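Local coordinates for putative secreted protein (Streptomyces coelicolor A3, PDB 2QF9), which is of unknown function but is probably secreted and folds as an all-helical DUF305 domain of the ferritin-like clan, at residues 11-16 with 141-146; 56-61 with 66-71. One frame throughout, in Å; residues are numbered along the deposited sequence. Where two conformers were deposited one is given.

Overall arrangement
Contacts 1 and 2 occupy one end of the helical bundle, their centres about 10 Å apart and on the same side of the chain's centre. Along the chain, contact 2 is nested inside the loop that contact 1 closes. Two bridges join them. In one of the two R14 conformers, R14 NE lies 2.6 Å from P67 O, probably a hydrogen bond from helix 8-31 to the loop of contact 2. The W60 ring packs against helix 141-167, with its CZ2 3.6 Å from V142 CG2 and its CZ3 3.7 Å from E143 CB. No ligand or active site is established here, so both contacts are described as parts of the fold.

Contact 1 (11-16 with 141-146); sequences GFARDM and GVEKRL
E143 OE2 is the polar atom on which this contact converges: F12 CD2 lies 3.4 Å from it, and A13 N stands 3.5 Å away. Neither approach is a hydrogen bond. A13 CB, at 3.9 Å from E143 OE2, adds an apolar neighbour, so one carboxylate oxygen is set against the flank of helix 8-31 by packing rather than by a directed polar bond. Toward F12 the oxygen lies at the ring edge, in the ring plane, and its nearest ring atom is CD2. This is the geometry expected of a weak C-H...O contact, in which the partly positive rim of the ring faces a negative oxygen. The carboxylate is not flat against the ring; the two planes are 39° apart.

Torsions explain the reach. E143 places CG anti to its own backbone N (chi1 -167°) and stays extended beyond it, spanning a separation of 8.3 Å between A13 CA and E143 CA. The F12 and E143 side chains slide past each other in opposite directions, and E143 CG comes within 4.2 Å of F12 CD2. One face of the F12 ring carries M16 CB, one helical turn on, 3.8 Å above the plane and offset toward the rim.

All three touching residues are buried, although they bury just 132 Å² between the segments. E143 OE1 lies close to D9 OD1, a like-charge proximity that may raise the proton affinity of either acid.

The segments run in broadly the same direction, and E143 reaches between their helices. W60 of helix 37-63 and C134 of helix 109-137, half of the C134-C138 disulfide, both touch its side chain, while F12 also packs on M57, C134, A147 and M150, which places the contact inside one end of a four-helix bundle, consistent with the ferritin-like clan.

Contact 2 (56-61 with 66-71); sequences MMIGWL and LPKVSS
L61 and L66 meet first through their backbones, by the single hydrogen bond between the segments. L66 N donates to L61 O over 2.9 Å, and the bond is nearly straight, with an N-H...O angle of 174°. The C=O...N angle is 153°, and the donor is tilted 24° from the carbonyl plane. The bond spans five residues, tying the loop back to the last full turn of helix 37-63.

Apolar packing accompanies the bond. The L61 and L66 side chains cross at about a right angle, and L61 CD2 touches L66 CB at 4.1 Å. The other branch of the same leucine, CD1, reaches K68 CG at 4.2 Å, so the two methyls of L61 meet different loop residues.

The lysine contributes both hydrocarbon and charge. I58 CG2, anti to its own backbone N, comes 3.4 Å from K68 CD, tighter than usual for two carbons; the side chains cross at about a right angle. The same methyl is 3.6 Å from K68 NZ. The K68 chain bends at chi3 and chi4, bringing the ammonium back to the helix, where it forms a salt bridge with D62 OD2. The aliphatic part of an exposed lysine thus lies over a buried isoleucine.

The contact fastens the loop leaving helix 37-63 to that helix's end. From the same segment, I58 also touches S17 of helix 8-31, while W60 NE1 bonds reciprocally with G59 O of the second subunit, placing the segment at the dimer interface.

Contact 1 (11-16 with 141-146)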
loop_
_atom_site.group_PDB
_atom_site.type_symbol
_atom_site.label_atom_id
_atom_site.label_comp_id
_atom_site.label_asym_id
_atom_site.label_seq_id
_atom_site.Cartn_x
_atom_site.Cartn_y
_atom_site.Cartn_z
ATOM N N GLY A 11 -14.793 13.697 4.100
ATOM C CA GLY A 11 -13.686 14.429 4.733
ATOM C C GLY A 11 -12.726 13.490 5.436
ATOM O O GLY A 11 -11.510 13.647 5.320
ATOM N N PHE A 12 -13.261 12.511 6.158
ATOM C CA PHE A 12 -12.398 11.543 6.836
ATOM C C PHE A 12 -11.590 10.742 5.818
ATOM O O PHE A 12 -10.385 10.571 5.992
ATOM C CB PHE A 12 -13.178 10.620 7.776
ATOM C CG PHE A 12 -12.321 9.569 8.436
ATOM C CD1 PHE A 12 -11.507 9.893 9.529
ATOM C CD2 PHE A 12 -12.316 8.260 7.939
ATOM C CE1 PHE A 12 -10.721 8.898 10.141
ATOM C CE2 PHE A 12 -11.535 7.259 8.523
ATOM C CZ PHE A 12 -10.730 7.576 9.635
ATOM N N ALA A 13 -12.247 10.281 4.750
ATOM C CA ALA A 13 -11.548 9.556 3.678
ATOM C C ALA A 13 -10.407 10.376 3.070
ATOM O O ALA A 13 -9.297 9.846 2.887
ATOM C CB ALA A 13 -12.524 9.087 2.591
ATOM N N ARG A 14 -10.652 11.659 2.784
ATOM C CA ARG A 14 -9.616 12.545 2.230
ATOM C C ARG A 14 -8.462 12.744 3.215
ATOM O O ARG A 14 -7.272 12.544 2.876
ATOM C CB ARG A 14 -10.206 13.915 1.865
ATOM C CG ARG A 14 -11.009 13.931 0.584
ATOM C CD ARG A 14 -11.504 15.333 0.253
ATOM N NE ARG A 14 -12.388 15.298 -0.908
ATOM C CZ ARG A 14 -13.710 15.475 -0.884
ATOM N NH1 ARG A 14 -14.395 15.393 -2.015
ATOM N NH2 ARG A 14 -14.343 15.752 0.248
ATOM N N ASP A 15 -8.817 13.131 4.438
ATOM C CA ASP A 15 -7.843 13.531 5.458
ATOM C C ASP A 15 -7.049 12.335 5.952
ATOM O O ASP A 15 -5.815 12.388 6.027
ATOM C CB ASP A 15 -8.548 14.213 6.633
ATOM C CG ASP A 15 -9.102 15.607 6.281
ATOM O OD1 ASP A 15 -8.841 16.138 5.184
ATOM O OD2 ASP A 15 -9.779 16.176 7.153
HETATM N N MSE A 16 -7.738 11.240 6.259
HETATM C CA MSE A 16 -7.023 10.080 6.761
HETATM C C MSE A 16 -6.152 9.469 5.655
HETATM O O MSE A 16 -5.104 8.892 5.952
HETATM C CB MSE A 16 -7.979 9.060 7.409
HETATM C CG MSE A 16 -7.270 7.963 8.141
HETATM SE SE MSE A 16 -6.144 8.608 9.643
HETATM C CE MSE A 16 -7.516 8.510 10.965
ATOM N N GLY A 141 -21.332 2.589 6.927
ATOM C CA GLY A 141 -21.048 1.516 7.875
ATOM C C GLY A 141 -19.627 0.990 7.787
ATOM O O GLY A 141 -18.941 0.880 8.804
ATOM N N VAL A 142 -19.172 0.672 6.567
ATOM C CA VAL A 142 -17.841 0.096 6.396
ATOM C C VAL A 142 -16.741 1.090 6.823
ATOM O O VAL A 142 -15.706 0.686 7.356
ATOM C CB VAL A 142 -17.627 -0.440 4.947
ATOM C CG1 VAL A 142 -17.741 0.675 3.906
ATOM C CG2 VAL A 142 -16.328 -1.184 4.827
ATOM N N GLU A 143 -16.995 2.373 6.592
ATOM C CA GLU A 143 -16.067 3.450 6.975
ATOM C C GLU A 143 -16.016 3.668 8.489
ATOM O O GLU A 143 -14.927 3.833 9.055
ATOM C CB GLU A 143 -16.418 4.749 6.258
ATOM C CG GLU A 143 -15.317 5.792 6.375
ATOM C CD GLU A 143 -15.551 7.020 5.517
ATOM O OE1 GLU A 143 -16.528 7.042 4.740
ATOM O OE2 GLU A 143 -14.739 7.960 5.621
ATOM N N LYS A 144 -17.189 3.679 9.132
ATOM C CA LYS A 144 -17.282 3.729 10.602
ATOM C C LYS A 144 -16.515 2.565 11.248
ATOM O O LYS A 144 -15.744 2.764 12.196
ATOM C CB LYS A 144 -18.749 3.702 11.053
ATOM C CG LYS A 144 -19.489 5.006 10.811
ATOM C CD LYS A 144 -20.956 4.896 11.227
ATOM C CE LYS A 144 -21.159 5.070 12.734
ATOM N NZ LYS A 144 -22.542 4.613 13.149
ATOM N N ARG A 145 -16.718 1.357 10.726
ATOM C CA ARG A 145 -16.075 0.173 11.269
ATOM C C ARG A 145 -14.573 0.223 11.059
ATOM O O ARG A 145 -13.810 -0.195 11.937
ATOM C CB ARG A 145 -16.662 -1.098 10.670
ATOM C CG ARG A 145 -18.116 -1.312 11.091
ATOM C CD ARG A 145 -18.602 -2.726 10.827
ATOM N NE ARG A 145 -18.462 -3.108 9.425
ATOM C CZ ARG A 145 -19.390 -2.922 8.486
ATOM N NH1 ARG A 145 -20.556 -2.351 8.782
ATOM N NH2 ARG A 145 -19.148 -3.320 7.244
ATOM N N LEU A 146 -14.159 0.742 9.899
ATOM C CA LEU A 146 -12.738 0.903 9.620
ATOM C C LEU A 146 -12.103 1.837 10.635
ATOM O O LEU A 146 -11.042 1.520 11.201
ATOM C CB LEU A 146 -12.483 1.412 8.191
ATOM C CG LEU A 146 -11.011 1.235 7.714
ATOM C CD1 LEU A 146 -10.641 -0.230 7.486
ATOM C CD2 LEU A 146 -10.793 2.007 6.424
#

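Contact 2 (56-61 with 66-71)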
loop_
_atom_site.group_PDB
_atom_site.type_symbol
_atom_site.label_atom_id
_atom_site.label_comp_id
_atom_site.label_asym_id
_atom_site.label_seq_id
_atom_site.Cartn_x
_atom_site.Cartn_y
_atom_site.Cartn_z
HETATM N N MSE A 56 -8.407 1.667 0.266
HETATM C CA MSE A 56 -9.849 1.493 0.526
HETATM C C MSE A 56 -10.578 2.840 0.477
HETATM O O MSE A 56 -11.571 3.003 -0.240
HETATM C CB MSE A 56 -10.102 0.799 1.880
HETATM C CG MSE A 56 -9.660 -0.657 1.933
HETATM SE SE MSE A 56 -9.766 -1.230 3.800
HETATM C CE MSE A 56 -9.481 -3.141 3.668
HETATM N N MSE A 57 -10.044 3.817 1.203
HETATM C CA MSE A 57 -10.692 5.128 1.312
HETATM C C MSE A 57 -10.682 5.916 -0.006
HETATM O O MSE A 57 -11.694 6.565 -0.392
HETATM C CB MSE A 57 -10.059 5.914 2.468
HETATM C CG MSE A 57 -10.382 5.252 3.814
HETATM SE SE MSE A 57 -9.665 6.266 5.327
HETATM C CE MSE A 57 -7.743 6.066 4.900
ATOM N N ILE A 58 -9.556 5.836 -0.714
ATOM C CA ILE A 58 -9.454 6.441 -2.042
ATOM C C ILE A 58 -10.432 5.755 -3.014
ATOM O O ILE A 58 -11.102 6.422 -3.811
ATOM C CB ILE A 58 -8.019 6.402 -2.576
ATOM C CG1 ILE A 58 -7.153 7.371 -1.740
ATOM C CG2 ILE A 58 -8.004 6.792 -4.060
ATOM C CD1 ILE A 58 -5.681 7.357 -2.065
ATOM N N GLY A 59 -10.527 4.432 -2.908
ATOM C CA GLY A 59 -11.468 3.656 -3.713
ATOM C C GLY A 59 -12.918 4.054 -3.453
ATOM O O GLY A 59 -13.743 4.108 -4.383
ATOM N N TRP A 60 -13.226 4.369 -2.194
ATOM C CA TRP A 60 -14.582 4.841 -1.855
ATOM C C TRP A 60 -14.849 6.190 -2.500
ATOM O O TRP A 60 -15.889 6.395 -3.138
ATOM C CB TRP A 60 -14.827 4.861 -0.335
ATOM C CG TRP A 60 -14.768 3.485 0.304
ATOM C CD1 TRP A 60 -15.004 2.276 -0.309
ATOM C CD2 TRP A 60 -14.447 3.186 1.666
ATOM N NE1 TRP A 60 -14.853 1.238 0.599
ATOM C CE2 TRP A 60 -14.509 1.772 1.814
ATOM C CE3 TRP A 60 -14.123 3.975 2.781
ATOM C CZ2 TRP A 60 -14.253 1.129 3.035
ATOM C CZ3 TRP A 60 -13.858 3.326 4.005
ATOM C CH2 TRP A 60 -13.927 1.918 4.115
ATOM N N LEU A 61 -13.898 7.107 -2.360
ATOM C CA LEU A 61 -14.049 8.439 -2.949
ATOM C C LEU A 61 -14.262 8.319 -4.464
ATOM O O LEU A 61 -15.117 8.995 -5.035
ATOM C CB LEU A 61 -12.840 9.318 -2.608
ATOM C CG LEU A 61 -12.737 9.772 -1.145
ATOM C CD1 LEU A 61 -11.366 10.383 -0.879
ATOM C CD2 LEU A 61 -13.846 10.794 -0.793
ATOM N N LEU A 66 -16.259 11.511 -5.886
ATOM C CA LEU A 66 -15.902 12.672 -5.064
ATOM C C LEU A 66 -14.407 12.967 -5.235
ATOM O O LEU A 66 -13.604 12.043 -5.295
ATOM C CB LEU A 66 -16.270 12.434 -3.600
ATOM C CG LEU A 66 -17.751 12.262 -3.238
ATOM C CD1 LEU A 66 -17.937 11.965 -1.757
ATOM C CD2 LEU A 66 -18.580 13.489 -3.632
ATOM N N PRO A 67 -14.033 14.257 -5.379
ATOM C CA PRO A 67 -12.615 14.603 -5.507
ATOM C C PRO A 67 -11.775 14.083 -4.333
ATOM O O PRO A 67 -12.242 14.060 -3.199
ATOM C CB PRO A 67 -12.640 16.138 -5.491
ATOM C CG PRO A 67 -13.978 16.484 -6.053
ATOM C CD PRO A 67 -14.893 15.458 -5.461
ATOM N N LYS A 68 -10.542 13.670 -4.615
ATOM C CA LYS A 68 -9.654 13.206 -3.561
ATOM C C LYS A 68 -9.047 14.384 -2.791
ATOM O O LYS A 68 -8.562 14.219 -1.675
ATOM C CB LYS A 68 -8.586 12.257 -4.129
ATOM C CG LYS A 68 -9.133 10.860 -4.451
ATOM C CD LYS A 68 -8.137 10.017 -5.256
ATOM C CE LYS A 68 -8.565 9.835 -6.716
ATOM N NZ LYS A 68 -8.148 8.488 -7.264
ATOM N N VAL A 69 -9.109 15.575 -3.386
ATOM C CA VAL A 69 -8.612 16.811 -2.766
ATOM C C VAL A 69 -9.753 17.831 -2.636
ATOM O O VAL A 69 -10.488 18.063 -3.595
ATOM C CB VAL A 69 -7.438 17.422 -3.594
ATOM C CG1 VAL A 69 -6.730 18.555 -2.827
ATOM C CG2 VAL A 69 -6.435 16.331 -3.996
ATOM N N SER A 70 -9.891 18.432 -1.452
ATOM C CA SER A 70 -10.911 19.454 -1.189
ATOM C C SER A 70 -10.296 20.837 -1.015
ATOM O O SER A 70 -9.141 20.969 -0.600
ATOM C CB SER A 70 -11.721 19.104 0.065
ATOM O OG SER A 70 -12.716 20.084 0.360
ATOM N N SER A 71 -11.092 21.858 -1.319
ATOM C CA SER A 71 -10.714 23.241 -1.080
ATOM C C SER A 71 -10.774 23.536 0.408
ATOM O O SER A 71 -10.095 24.446 0.893
ATOM C CB SER A 71 -11.650 24.191 -1.829
ATOM O OG SER A 71 -11.099 25.494 -1.854
#